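PDB 3NZP: arginine decarboxylase, which probably catalyses the pyridoxal-phosphate-dependent decarboxylation of arginine to agmatine, a step on the way to polyamines such as spermidine. Local coordinates for residues Asp3-Trp9 with Pro461-Leu465; Ala69-Tyr75 with Val300-Lys304; Ala119-Asn124 with Ile145-His151; Phe447-Asp452 with Gln520-Lys526. All blocks are in the same frame, centred on the assembly; numbering follows the deposited sequence.

Contact 1 of 4, residues Asp3-Trp9 with Pro461-Leu465; sequences DYGIDIW and PIMPL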
loop_
_atom_site.group_PDB
_atom_site.type_symbol
_atom_site.label_atom_id
_atom_site.label_comp_id
_atom_site.label_asym_id
_atom_site.label_seq_id
_atom_site.Cartn_x
_atom_site.Cartn_y
_atom_site.Cartn_z
ATOM N N ASP B 3 25.003 13.375 13.100
ATOM C CA ASP B 3 24.022 14.331 12.584
ATOM C C ASP B 3 22.936 13.619 11.780
ATOM O O ASP B 3 22.044 14.260 11.213
ATOM C CB ASP B 3 24.713 15.389 11.711
ATOM C CG ASP B 3 25.284 14.809 10.418
ATOM O OD1 ASP B 3 25.925 13.734 10.469
ATOM O OD2 ASP B 3 25.099 15.437 9.353
ATOM N N TYR B 4 23.020 12.292 11.736
ATOM C CA TYR B 4 22.047 11.487 11.009
ATOM C C TYR B 4 21.969 11.912 9.535
ATOM O O TYR B 4 20.915 11.816 8.906
ATOM C CB TYR B 4 20.672 11.610 11.682
ATOM C CG TYR B 4 20.621 10.998 13.072
ATOM C CD1 TYR B 4 20.496 9.609 13.246
ATOM C CD2 TYR B 4 20.761 11.795 14.219
ATOM C CE1 TYR B 4 20.519 9.030 14.522
ATOM C CE2 TYR B 4 20.787 11.220 15.500
ATOM C CZ TYR B 4 20.668 9.840 15.638
ATOM O OH TYR B 4 20.735 9.273 16.880
ATOM N N GLY B 5 23.096 12.373 8.999
ATOM C CA GLY B 5 23.155 12.809 7.615
ATOM C C GLY B 5 22.250 13.985 7.315
ATOM O O GLY B 5 21.848 14.199 6.169
ATOM N N ILE B 6 21.931 14.761 8.339
ATOM C CA ILE B 6 21.052 15.902 8.160
ATOM C C ILE B 6 21.549 16.831 7.058
ATOM O O ILE B 6 20.813 17.692 6.576
ATOM C CB ILE B 6 20.913 16.687 9.477
ATOM C CG1 ILE B 6 19.833 17.767 9.336
ATOM C CG2 ILE B 6 22.254 17.257 9.865
ATOM C CD1 ILE B 6 19.485 18.479 10.631
ATOM N N ASP B 7 22.798 16.654 6.649
ATOM C CA ASP B 7 23.358 17.502 5.610
ATOM C C ASP B 7 23.111 16.960 4.212
ATOM O O ASP B 7 23.090 17.717 3.240
ATOM C CB ASP B 7 24.853 17.697 5.849
ATOM C CG ASP B 7 25.147 18.855 6.803
ATOM O OD1 ASP B 7 26.323 19.003 7.202
ATOM O OD2 ASP B 7 24.213 19.619 7.144
ATOM N N ILE B 8 22.912 15.650 4.115
ATOM C CA ILE B 8 22.660 15.013 2.831
ATOM C C ILE B 8 21.213 15.230 2.385
ATOM O O ILE B 8 20.948 15.929 1.404
ATOM C CB ILE B 8 22.926 13.517 2.917
ATOM C CG1 ILE B 8 24.340 13.273 3.437
ATOM C CG2 ILE B 8 22.727 12.879 1.568
ATOM C CD1 ILE B 8 24.675 11.799 3.626
ATOM N N TRP B 9 20.280 14.633 3.119
ATOM C CA TRP B 9 18.858 14.742 2.805
ATOM C C TRP B 9 18.244 16.023 3.347
ATOM O O TRP B 9 17.232 16.500 2.838
ATOM C CB TRP B 9 18.080 13.560 3.392
ATOM C CG TRP B 9 18.110 13.511 4.890
ATOM C CD1 TRP B 9 18.996 12.826 5.665
ATOM C CD2 TRP B 9 17.271 14.251 5.794
ATOM N NE1 TRP B 9 18.770 13.094 6.992
ATOM C CE2 TRP B 9 17.723 13.965 7.102
ATOM C CE3 TRP B 9 16.195 15.128 5.624
ATOM C CZ2 TRP B 9 17.130 14.529 8.240
ATOM C CZ3 TRP B 9 15.604 15.693 6.762
ATOM C CH2 TRP B 9 16.076 15.388 8.050
ATOM N N PRO B 461 14.559 9.315 5.918
ATOM C CA PRO B 461 15.517 9.636 6.970
ATOM C C PRO B 461 14.858 9.598 8.333
ATOM O O PRO B 461 13.721 10.041 8.501
ATOM C CB PRO B 461 16.011 11.030 6.582
ATOM C CG PRO B 461 14.876 11.596 5.774
ATOM C CD PRO B 461 14.448 10.414 4.945
ATOM N N ILE B 462 15.582 9.059 9.310
ATOM C CA ILE B 462 15.066 8.942 10.676
ATOM C C ILE B 462 16.069 9.456 11.703
ATOM O O ILE B 462 17.210 9.009 11.718
ATOM C CB ILE B 462 14.751 7.474 10.977
ATOM C CG1 ILE B 462 13.678 6.983 10.012
ATOM C CG2 ILE B 462 14.324 7.323 12.414
ATOM C CD1 ILE B 462 13.436 5.499 10.061
HETATM N N MSE B 463 15.650 10.391 12.551
HETATM C CA MSE B 463 16.539 10.931 13.581
HETATM C C MSE B 463 15.739 11.456 14.769
HETATM O O MSE B 463 14.627 11.960 14.596
HETATM C CB MSE B 463 17.383 12.076 13.033
HETATM C CG MSE B 463 16.588 13.340 12.809
HETATM SE SE MSE B 463 17.696 14.796 12.224
HETATM C CE MSE B 463 18.636 15.137 13.878
ATOM N N PRO B 464 16.292 11.350 15.987
ATOM C CA PRO B 464 15.603 11.823 17.187
ATOM C C PRO B 464 15.378 13.322 17.115
ATOM O O PRO B 464 16.115 14.026 16.430
ATOM C CB PRO B 464 16.566 11.458 18.300
ATOM C CG PRO B 464 17.276 10.269 17.747
ATOM C CD PRO B 464 17.550 10.686 16.344
ATOM N N LEU B 465 14.377 13.814 17.831
ATOM C CA LEU B 465 14.095 15.239 17.804
ATOM C C LEU B 465 14.998 16.075 18.693
ATOM O O LEU B 465 15.120 17.287 18.504
ATOM C CB LEU B 465 12.643 15.499 18.180
ATOM C CG LEU B 465 11.674 15.505 16.993
ATOM C CD1 LEU B 465 11.716 14.160 16.291
ATOM C CD2 LEU B 465 10.270 15.822 17.495
#
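Trp9 lays the face of its indole against Pro461. Pro461 CB stands 3.3 Å from the centroid of the five-membered ring and only 6° off the ring normal, which defines a CH-pi contact over the face; Pro461 CG continues toward the six-membered ring, 3.6 Å from Trp9 CD2. A second CH-pi contact joins Tyr4 to Pro464, whose CD lies 3.7 Å from the centroid of the phenol ring and is displaced toward its hydroxyl end. Met463, a selenomethionine, fills the ground between the two aromatics. Its CB packs on Tyr4 CG at 3.4 Å, while its SE lies 4.0 Å from Trp9 CZ2, near the ring plane, in an edge-on Met-aromatic contact. The CG of Met463 sits between its own backbone N and carbonyl carbon (chi1 73°), and a bend at chi3 brings CE back beside Tyr4 CD2.

No hydrogen bond crosses between 3-9 and 461-465; the polar bonds belong to the second layer. Trp9 NE1 donates to Tyr4 O at 3.1 Å and 161°, the oxygen lying in the indole plane, which fixes the rotation of the ring. Ile6 CA covers the indole face opposite Pro461. The bond from Ile6 N to Asp3 O, 2.9 Å, closes a type I' turn that presents Tyr4, whose OH bonds to Phe498 O. On the other side of the contact, strand 462-464 pairs antiparallel with 510-513. The N-terminal loop thus packs, by aromatic-proline contacts, on the C-terminal beta domain that accompanies the barrel in the fold of this decarboxylase family.

Contact 2 of 4, residues Ala69-Tyr75 with Val300-Lys304; sequences ARKEFGY and VFILK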
loop_
_atom_site.group_PDB
_atom_site.type_symbol
_atom_site.label_atom_id
_atom_site.label_comp_id
_atom_site.label_asym_id
_atom_site.label_seq_id
_atom_site.Cartn_x
_atom_site.Cartn_y
_atom_site.Cartn_z
ATOM N N ALA B 69 19.288 28.849 -14.906
ATOM C CA ALA B 69 19.728 28.001 -15.990
ATOM C C ALA B 69 19.361 28.642 -17.308
ATOM O O ALA B 69 20.103 28.555 -18.283
ATOM C CB ALA B 69 19.077 26.634 -15.898
ATOM N N ARG B 70 18.207 29.288 -17.362
ATOM C CA ARG B 70 17.810 29.912 -18.608
ATOM C C ARG B 70 18.688 31.088 -18.953
ATOM O O ARG B 70 19.034 31.285 -20.114
ATOM C CB ARG B 70 16.352 30.340 -18.553
ATOM C CG ARG B 70 15.411 29.237 -18.972
ATOM C CD ARG B 70 14.086 29.827 -19.336
ATOM N NE ARG B 70 13.600 30.636 -18.236
ATOM C CZ ARG B 70 12.728 31.624 -18.370
ATOM N NH1 ARG B 70 12.333 32.307 -17.301
ATOM N NH2 ARG B 70 12.262 31.930 -19.574
ATOM N N LYS B 71 19.066 31.867 -17.948
ATOM C CA LYS B 71 19.909 33.035 -18.187
ATOM C C LYS B 71 21.304 32.633 -18.623
ATOM O O LYS B 71 21.904 33.280 -19.483
ATOM C CB LYS B 71 19.980 33.903 -16.926
ATOM C CG LYS B 71 18.666 34.623 -16.604
ATOM C CD LYS B 71 18.263 35.579 -17.737
ATOM C CE LYS B 71 16.995 36.373 -17.422
ATOM N NZ LYS B 71 16.778 37.466 -18.411
ATOM N N GLU B 72 21.816 31.558 -18.028
ATOM C CA GLU B 72 23.149 31.076 -18.355
ATOM C C GLU B 72 23.249 30.852 -19.848
ATOM O O GLU B 72 24.151 31.360 -20.486
ATOM C CB GLU B 72 23.456 29.773 -17.623
ATOM C CG GLU B 72 24.912 29.374 -17.715
ATOM C CD GLU B 72 25.177 27.963 -17.221
ATOM O OE1 GLU B 72 24.821 27.657 -16.062
ATOM O OE2 GLU B 72 25.749 27.158 -17.989
ATOM N N PHE B 73 22.322 30.105 -20.424
ATOM C CA PHE B 73 22.403 29.869 -21.854
ATOM C C PHE B 73 21.518 30.820 -22.640
ATOM O O PHE B 73 21.208 30.558 -23.798
ATOM C CB PHE B 73 22.018 28.433 -22.174
ATOM C CG PHE B 73 22.682 27.435 -21.292
ATOM C CD1 PHE B 73 22.239 27.240 -19.991
ATOM C CD2 PHE B 73 23.767 26.706 -21.746
ATOM C CE1 PHE B 73 22.867 26.334 -19.156
ATOM C CE2 PHE B 73 24.404 25.798 -20.920
ATOM C CZ PHE B 73 23.951 25.611 -19.621
ATOM N N GLY B 74 21.114 31.922 -22.017
ATOM C CA GLY B 74 20.267 32.878 -22.701
ATOM C C GLY B 74 19.120 32.228 -23.441
ATOM O O GLY B 74 18.969 32.426 -24.647
ATOM N N TYR B 75 18.309 31.455 -22.717
ATOM C CA TYR B 75 17.150 30.746 -23.287
ATOM C C TYR B 75 15.948 31.690 -23.469
ATOM O O TYR B 75 15.489 32.311 -22.519
ATOM C CB TYR B 75 16.769 29.570 -22.376
ATOM C CG TYR B 75 15.841 28.565 -23.031
ATOM C CD1 TYR B 75 14.466 28.564 -22.772
ATOM C CD2 TYR B 75 16.340 27.630 -23.939
ATOM C CE1 TYR B 75 13.614 27.650 -23.406
ATOM C CE2 TYR B 75 15.501 26.721 -24.573
ATOM C CZ TYR B 75 14.143 26.737 -24.303
ATOM O OH TYR B 75 13.324 25.836 -24.945
ATOM N N VAL B 300 17.539 23.109 -20.382
ATOM C CA VAL B 300 17.688 24.315 -21.179
ATOM C C VAL B 300 18.680 24.149 -22.319
ATOM O O VAL B 300 18.470 24.661 -23.416
ATOM C CB VAL B 300 18.139 25.477 -20.314
ATOM C CG1 VAL B 300 18.324 26.706 -21.175
ATOM C CG2 VAL B 300 17.118 25.730 -19.237
ATOM N N PHE B 301 19.764 23.435 -22.058
ATOM C CA PHE B 301 20.775 23.237 -23.084
ATOM C C PHE B 301 20.269 22.348 -24.213
ATOM O O PHE B 301 20.258 22.765 -25.366
ATOM C CB PHE B 301 22.028 22.648 -22.450
ATOM C CG PHE B 301 23.181 22.494 -23.394
ATOM C CD1 PHE B 301 23.323 21.339 -24.161
ATOM C CD2 PHE B 301 24.164 23.475 -23.473
ATOM C CE1 PHE B 301 24.436 21.160 -24.981
ATOM C CE2 PHE B 301 25.277 23.306 -24.290
ATOM C CZ PHE B 301 25.416 22.145 -25.044
ATOM N N ILE B 302 19.841 21.135 -23.882
ATOM C CA ILE B 302 19.344 20.208 -24.891
ATOM C C ILE B 302 18.326 20.871 -25.811
ATOM O O ILE B 302 18.388 20.730 -27.035
ATOM C CB ILE B 302 18.652 18.983 -24.259
ATOM C CG1 ILE B 302 19.587 18.279 -23.269
ATOM C CG2 ILE B 302 18.223 18.015 -25.365
ATOM C CD1 ILE B 302 20.812 17.665 -23.912
ATOM N N LEU B 303 17.382 21.592 -25.219
ATOM C CA LEU B 303 16.354 22.242 -26.020
ATOM C C LEU B 303 16.928 23.353 -26.894
ATOM O O LEU B 303 16.619 23.430 -28.081
ATOM C CB LEU B 303 15.239 22.784 -25.124
ATOM C CG LEU B 303 14.422 21.721 -24.379
ATOM C CD1 LEU B 303 13.402 22.429 -23.504
ATOM C CD2 LEU B 303 13.737 20.774 -25.361
ATOM N N LYS B 304 17.767 24.207 -26.314
ATOM C CA LYS B 304 18.377 25.288 -27.078
ATOM C C LYS B 304 19.051 24.711 -28.309
ATOM O O LYS B 304 18.808 25.143 -29.429
ATOM C CB LYS B 304 19.418 26.011 -26.247
ATOM C CG LYS B 304 20.185 27.056 -27.020
ATOM C CD LYS B 304 21.177 27.746 -26.108
ATOM C CE LYS B 304 21.960 28.827 -26.825
ATOM N NZ LYS B 304 22.950 29.464 -25.898
#
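A Schellman motif ends helix 52-72 where Phe73 and Tyr75 meet helix 292-309. Its evidence is the bond pair Tyr75 N to Arg70 O (2.7 Å) and Gly74 N to Lys71 O (3.0 Å), with positive phi at Gly74. The turn leaves Phe73 O facing the second helix, and Lys304 NZ donates to it at 2.9 Å, tilted 32° from the carbonyl plane. Lys304 reaches that far because its chain is fully extended. Val300 packs against the turn through its two branches: CG1, anti to the backbone N (chi1 178°), touches Tyr75 CB at 3.5 Å, and CG2 touches Ala69 CB at 4.0 Å. On the more exposed side, where Phe301 lies, the Phe73 and Phe301 rings meet obliquely, with planes 77° apart and centroids separated by 5.7 Å. Deeper in, Leu303 CB packs beside Tyr75 OH, whose polar partner is Pro315 O.

Both helices belong to the outer layer of the TIM-type barrel. They lie where it closes, helix 52-72 leading toward the first strand, 79-84, and helix 292-309 toward the last, 316-319. Tyr75, Val300 and Leu303 all rest on Ile317 of that last strand, and Leu303 also touches Leu248 of helix 242-260.

Contact 3 of 4, residues Ala119-Asn124 with Ile145-His151; sequences AMAYNN and IAAEMGH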
loop_
_atom_site.group_PDB
_atom_site.type_symbol
_atom_site.label_atom_id
_atom_site.label_comp_id
_atom_site.label_asym_id
_atom_site.label_seq_id
_atom_site.Cartn_x
_atom_site.Cartn_y
_atom_site.Cartn_z
ATOM N N ALA B 119 -8.872 20.892 -8.649
ATOM C CA ALA B 119 -8.031 21.848 -9.344
ATOM C C ALA B 119 -8.835 23.054 -9.801
ATOM O O ALA B 119 -8.417 24.190 -9.615
ATOM C CB ALA B 119 -7.372 21.190 -10.520
HETATM N N MSE B 120 -9.994 22.802 -10.397
HETATM C CA MSE B 120 -10.848 23.870 -10.889
HETATM C C MSE B 120 -11.298 24.822 -9.809
HETATM O O MSE B 120 -11.707 25.948 -10.091
HETATM C CB MSE B 120 -12.070 23.285 -11.557
HETATM C CG MSE B 120 -11.765 22.746 -12.900
HETATM SE SE MSE B 120 -13.211 21.726 -13.574
HETATM C CE MSE B 120 -14.594 23.112 -13.440
ATOM N N ALA B 121 -11.233 24.372 -8.567
ATOM C CA ALA B 121 -11.663 25.209 -7.466
ATOM C C ALA B 121 -10.518 25.978 -6.824
ATOM O O ALA B 121 -10.642 27.184 -6.611
ATOM C CB ALA B 121 -12.389 24.364 -6.426
ATOM N N TYR B 122 -9.408 25.295 -6.533
ATOM C CA TYR B 122 -8.265 25.943 -5.882
ATOM C C TYR B 122 -7.166 26.537 -6.769
ATOM O O TYR B 122 -6.439 27.440 -6.334
ATOM C CB TYR B 122 -7.634 24.997 -4.854
ATOM C CG TYR B 122 -8.502 24.792 -3.644
ATOM C CD1 TYR B 122 -9.580 23.913 -3.679
ATOM C CD2 TYR B 122 -8.302 25.541 -2.489
ATOM C CE1 TYR B 122 -10.448 23.790 -2.590
ATOM C CE2 TYR B 122 -9.159 25.433 -1.395
ATOM C CZ TYR B 122 -10.232 24.560 -1.450
ATOM O OH TYR B 122 -11.101 24.476 -0.379
ATOM N N ASN B 123 -7.037 26.043 -7.998
ATOM C CA ASN B 123 -6.024 26.567 -8.910
ATOM C C ASN B 123 -6.280 28.045 -9.147
ATOM O O ASN B 123 -7.409 28.433 -9.443
ATOM C CB ASN B 123 -6.065 25.848 -10.263
ATOM C CG ASN B 123 -5.023 26.384 -11.232
ATOM O OD1 ASN B 123 -3.819 26.288 -10.973
ATOM N ND2 ASN B 123 -5.476 26.963 -12.339
ATOM N N ASN B 124 -5.234 28.860 -9.021
ATOM C CA ASN B 124 -5.343 30.307 -9.224
ATOM C C ASN B 124 -5.736 30.598 -10.674
ATOM O O ASN B 124 -5.175 30.020 -11.605
ATOM C CB ASN B 124 -4.009 31.013 -8.934
ATOM C CG ASN B 124 -3.389 30.626 -7.591
ATOM O OD1 ASN B 124 -3.918 30.930 -6.526
ATOM N ND2 ASN B 124 -2.230 29.970 -7.654
ATOM N N ILE B 145 -15.864 23.005 -19.524
ATOM C CA ILE B 145 -16.480 24.036 -18.700
ATOM C C ILE B 145 -15.415 24.775 -17.909
ATOM O O ILE B 145 -15.602 25.937 -17.563
ATOM C CB ILE B 145 -17.594 23.516 -17.701
ATOM C CG1 ILE B 145 -17.020 23.332 -16.322
ATOM C CG2 ILE B 145 -18.217 22.199 -18.147
ATOM C CD1 ILE B 145 -18.118 23.099 -15.370
ATOM N N ALA B 146 -14.294 24.109 -17.635
ATOM C CA ALA B 146 -13.193 24.745 -16.902
ATOM C C ALA B 146 -12.619 25.858 -17.775
ATOM O O ALA B 146 -12.114 26.856 -17.276
ATOM C CB ALA B 146 -12.120 23.716 -16.576
ATOM N N ALA B 147 -12.698 25.660 -19.086
ATOM C CA ALA B 147 -12.207 26.641 -20.041
ATOM C C ALA B 147 -13.157 27.831 -20.065
ATOM O O ALA B 147 -12.728 28.989 -20.008
ATOM C CB ALA B 147 -12.129 26.020 -21.419
ATOM N N GLU B 148 -14.453 27.523 -20.141
ATOM C CA GLU B 148 -15.524 28.524 -20.194
ATOM C C GLU B 148 -15.536 29.327 -18.909
ATOM O O GLU B 148 -15.931 30.485 -18.879
ATOM C CB GLU B 148 -16.862 27.810 -20.403
ATOM C CG GLU B 148 -16.858 26.954 -21.664
ATOM C CD GLU B 148 -17.896 25.848 -21.661
ATOM O OE1 GLU B 148 -18.517 25.610 -20.600
ATOM O OE2 GLU B 148 -18.077 25.204 -22.733
HETATM N N MSE B 149 -15.069 28.690 -17.852
HETATM C CA MSE B 149 -15.012 29.284 -16.530
HETATM C C MSE B 149 -13.913 30.333 -16.462
HETATM O O MSE B 149 -13.842 31.103 -15.508
HETATM C CB MSE B 149 -14.720 28.173 -15.546
HETATM C CG MSE B 149 -14.895 28.517 -14.104
HETATM SE SE MSE B 149 -14.709 26.849 -13.143
HETATM C CE MSE B 149 -16.329 25.938 -13.854
ATOM N N GLY B 150 -13.052 30.334 -17.479
ATOM C CA GLY B 150 -11.948 31.273 -17.548
ATOM C C GLY B 150 -10.583 30.704 -17.163
ATOM O O GLY B 150 -9.609 31.450 -17.014
ATOM N N HIS B 151 -10.496 29.389 -17.013
ATOM C CA HIS B 151 -9.247 28.742 -16.626
ATOM C C HIS B 151 -8.314 28.437 -17.777
ATOM O O HIS B 151 -8.738 28.272 -18.914
ATOM C CB HIS B 151 -9.536 27.435 -15.884
ATOM C CG HIS B 151 -9.488 27.564 -14.400
ATOM N ND1 HIS B 151 -10.416 26.968 -13.572
ATOM C CD2 HIS B 151 -8.622 28.218 -13.589
ATOM C CE1 HIS B 151 -10.123 27.251 -12.314
ATOM N NE2 HIS B 151 -9.040 28.008 -12.299
#
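Asn123 O accepts two weak hydrogen bonds, one from His151 NE2 at 3.3 Å with an N-H...O angle of 160°, the other from Arg577 NH1 of the second subunit. The same arginine nitrogen also bonds to Met120 O, an oxygen that lies near the imidazole plane beside His151 CE1. The two carbonyls at the end of helix 113-122 therefore share one partner across the dimer interface, and the histidine presents its edge to both. The Asn123 amide slides past the imidazole in the opposite direction, its plane turned 44° from the ring and its ND2 3.6 Å from His151 CD2; that ND2 is satisfied by Ala127 O.

Beside this polar patch the contact is apolar. The SE of selenomethionine Met120 lies 3.8 Å from Ala146 CB, and the bend at chi3 (56°) turns its CE to Ile145 CG1, also at 3.8 Å. Met149, another selenomethionine, crosses it at about a right angle. What places His151 is a Schellman motif: Gly150 N bonds to Ala147 O at 2.9 Å and His151 N to Ala146 O at 3.0 Å.

His151 and Asn123 both touch Ile129 of strand 128-131, while Ile578 of the second subunit packs on Met149. This is the meeting of successive outer helices of a TIM-type barrel, 113-122 and 137-148, here at a dimer interface.

Contact 4 of 4, residues Phe447-Asp452 with Gln520-Lys526; sequences FQSMPD and QEVLGMK
Phe447 and Gln448 run past Gly524, whose CA makes a close CA-H...O approach to Gln448 O at 3.0 Å. Gly524 is the centre of an inverse gamma turn (Leu523-Met525) that shares Leu523 and Gly524 with a type I beta turn from Glu521 to Gly524. The bonds within these turns are Gly524 N to Glu521 O at 3.0 Å and a weak one from Met525 N to Leu523 O. Met525 N has a second weak partner across the contact, Phe447 O, at 3.4 Å with an N-H...O angle of 123°, so this N-H is shared between two carbonyls and points well at neither. The other bond across the segments runs from Asp452 N to Gln520 OE1, 3.1 Å and 146°, although the position of that oxygen in the model is not secure. As modelled, a fold at chi2 (-53°) turns the Gln520 amide toward Asp452 N. Gln520 NE2 is satisfied by Ala518 O; Asp452 OD1, though near, is badly angled to serve as acceptor. Glu521 spends its carboxylate elsewhere, on Arg50, Asn88 and His532.

Apolar packing completes the interface. The ring of Pro451 sits on Leu523, with CG 3.3 Å from Leu523 CB, and its CB lies 4.3 Å from Met525 SE. Leu523 and Met525 also pack on Met525 and Leu523 of the second subunit. The pyridoxal-phosphate site is close by: Tyr519, one of its residues, immediately precedes Gln520, and the side chain of Asp452 approaches that of Arg323, another. Selenomethionine Met525, bent at chi2 and chi3, ends with its CE in the plane of the Phe447 ring, at the edge beside CD2.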
loop_
_atom_site.group_PDB
_atom_site.type_symbol
_atom_site.label_atom_id
_atom_site.label_comp_id
_atom_site.label_asym_id
_atom_site.label_seq_id
_atom_site.Cartn_x
_atom_site.Cartn_y
_atom_site.Cartn_z
ATOM N N PHE B 447 2.608 1.417 7.986
ATOM C CA PHE B 447 1.764 1.118 6.845
ATOM C C PHE B 447 0.867 2.308 6.602
ATOM O O PHE B 447 0.421 2.543 5.486
ATOM C CB PHE B 447 0.907 -0.118 7.111
ATOM C CG PHE B 447 1.669 -1.407 7.024
ATOM C CD1 PHE B 447 2.655 -1.711 7.960
ATOM C CD2 PHE B 447 1.434 -2.301 5.980
ATOM C CE1 PHE B 447 3.396 -2.884 7.857
ATOM C CE2 PHE B 447 2.171 -3.477 5.868
ATOM C CZ PHE B 447 3.157 -3.767 6.807
ATOM N N GLN B 448 0.605 3.063 7.660
ATOM C CA GLN B 448 -0.253 4.227 7.549
ATOM C C GLN B 448 0.478 5.454 7.034
ATOM O O GLN B 448 0.152 5.961 5.962
ATOM C CB GLN B 448 -0.904 4.547 8.897
ATOM C CG GLN B 448 -1.659 5.880 8.929
ATOM C CD GLN B 448 -2.881 5.921 8.010
ATOM O OE1 GLN B 448 -3.375 7.002 7.668
ATOM N NE2 GLN B 448 -3.379 4.754 7.621
ATOM N N SER B 449 1.465 5.932 7.781
ATOM C CA SER B 449 2.186 7.130 7.372
ATOM C C SER B 449 3.344 6.888 6.427
ATOM O O SER B 449 3.815 7.817 5.780
ATOM C CB SER B 449 2.708 7.871 8.595
ATOM O OG SER B 449 1.659 8.137 9.498
HETATM N N MSE B 450 3.806 5.647 6.349
HETATM C CA MSE B 450 4.937 5.326 5.484
HETATM C C MSE B 450 4.756 4.060 4.667
HETATM O O MSE B 450 5.446 3.057 4.876
HETATM C CB MSE B 450 6.220 5.219 6.313
HETATM C CG MSE B 450 6.901 6.552 6.568
HETATM SE SE MSE B 450 8.025 6.555 8.153
HETATM C CE MSE B 450 6.737 7.170 9.442
ATOM N N PRO B 451 3.821 4.092 3.712
ATOM C CA PRO B 451 3.554 2.935 2.855
ATOM C C PRO B 451 4.719 2.635 1.900
ATOM O O PRO B 451 5.067 1.472 1.703
ATOM C CB PRO B 451 2.273 3.342 2.129
ATOM C CG PRO B 451 2.412 4.835 2.024
ATOM C CD PRO B 451 2.913 5.212 3.395
ATOM N N ASP B 452 5.320 3.685 1.324
ATOM C CA ASP B 452 6.448 3.533 0.388
ATOM C C ASP B 452 7.572 2.718 0.997
ATOM O O ASP B 452 8.474 2.283 0.287
ATOM C CB ASP B 452 7.009 4.893 -0.062
ATOM C CG ASP B 452 6.486 5.327 -1.428
ATOM O OD1 ASP B 452 7.054 6.275 -2.034
ATOM O OD2 ASP B 452 5.503 4.717 -1.892
ATOM N N GLN B 520 2.977 9.380 0.706
ATOM C CA GLN B 520 2.729 8.544 1.877
ATOM C C GLN B 520 1.324 8.591 2.400
ATOM O O GLN B 520 0.720 7.562 2.682
ATOM C CB GLN B 520 3.664 8.921 3.001
ATOM C CG GLN B 520 5.069 8.840 2.546
ATOM C CD GLN B 520 5.345 7.495 1.936
ATOM O OE1 GLN B 520 5.381 6.489 2.638
ATOM N NE2 GLN B 520 5.525 7.464 0.608
ATOM N N GLU B 521 0.796 9.792 2.543
ATOM C CA GLU B 521 -0.544 9.923 3.058
ATOM C C GLU B 521 -1.553 9.330 2.089
ATOM O O GLU B 521 -2.492 8.656 2.520
ATOM C CB GLU B 521 -0.852 11.388 3.312
ATOM C CG GLU B 521 0.255 12.123 4.030
ATOM C CD GLU B 521 -0.145 13.527 4.351
ATOM O OE1 GLU B 521 -1.126 13.692 5.104
ATOM O OE2 GLU B 521 0.506 14.464 3.842
ATOM N N VAL B 522 -1.356 9.577 0.792
ATOM C CA VAL B 522 -2.259 9.068 -0.247
ATOM C C VAL B 522 -2.230 7.548 -0.289
ATOM O O VAL B 522 -3.206 6.899 -0.674
ATOM C CB VAL B 522 -1.897 9.607 -1.674
ATOM C CG1 VAL B 522 -2.552 10.964 -1.912
ATOM C CG2 VAL B 522 -0.396 9.728 -1.823
ATOM N N LEU B 523 -1.108 6.981 0.120
ATOM C CA LEU B 523 -0.978 5.543 0.126
ATOM C C LEU B 523 -1.077 4.991 1.541
ATOM O O LEU B 523 -0.610 3.889 1.813
ATOM C CB LEU B 523 0.346 5.144 -0.525
ATOM C CG LEU B 523 0.425 5.206 -2.066
ATOM C CD1 LEU B 523 -0.138 6.523 -2.620
ATOM C CD2 LEU B 523 1.877 5.003 -2.476
ATOM N N GLY B 524 -1.695 5.764 2.433
ATOM C CA GLY B 524 -1.866 5.338 3.812
ATOM C C GLY B 524 -2.880 4.216 3.876
ATOM O O GLY B 524 -4.076 4.452 4.091
HETATM N N MSE B 525 -2.387 2.995 3.674
HETATM C CA MSE B 525 -3.213 1.790 3.690
HETATM C C MSE B 525 -4.153 1.740 4.889
HETATM O O MSE B 525 -5.313 1.344 4.744
HETATM C CB MSE B 525 -2.329 0.536 3.674
HETATM C CG MSE B 525 -1.556 0.302 2.383
HETATM SE SE MSE B 525 0.220 -0.435 2.781
HETATM C CE MSE B 525 -0.336 -2.245 3.258
ATOM N N LYS B 526 -3.662 2.136 6.068
ATOM C CA LYS B 526 -4.503 2.134 7.277
ATOM C C LYS B 526 -4.722 0.674 7.715
ATOM O O LYS B 526 -5.865 0.183 7.818
ATOM C CB LYS B 526 -5.835 2.847 6.946
ATOM C CG LYS B 526 -6.996 2.743 7.952
ATOM C CD LYS B 526 -8.245 3.381 7.313
ATOM C CE LYS B 526 -8.536 2.715 5.942
ATOM N NZ LYS B 526 -9.188 3.513 4.839
#

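Contact 4 is the most central, its centre about 7 Å from that of the chain, and contacts 1 and 3 are buried as well; contact 2 is only partly buried. Contacts 2 and 3 both join helices of the barrel's outer layer and both use Schellman turns, yet a lysine reaches one turn's carbonyl in contact 2, whereas contact 3 adds an arginine of the second subunit. Contacts 1 and 4 share the beta domain, their nearest atoms about 6 Å apart. Contact 1 has no hydrogen bond across its segments and rests on aromatic, proline and selenomethionine packing; contact 4, beside the cofactor site and the dimer partner, mixes a weak backbone bond and a backbone-to-glutamine bond with packing.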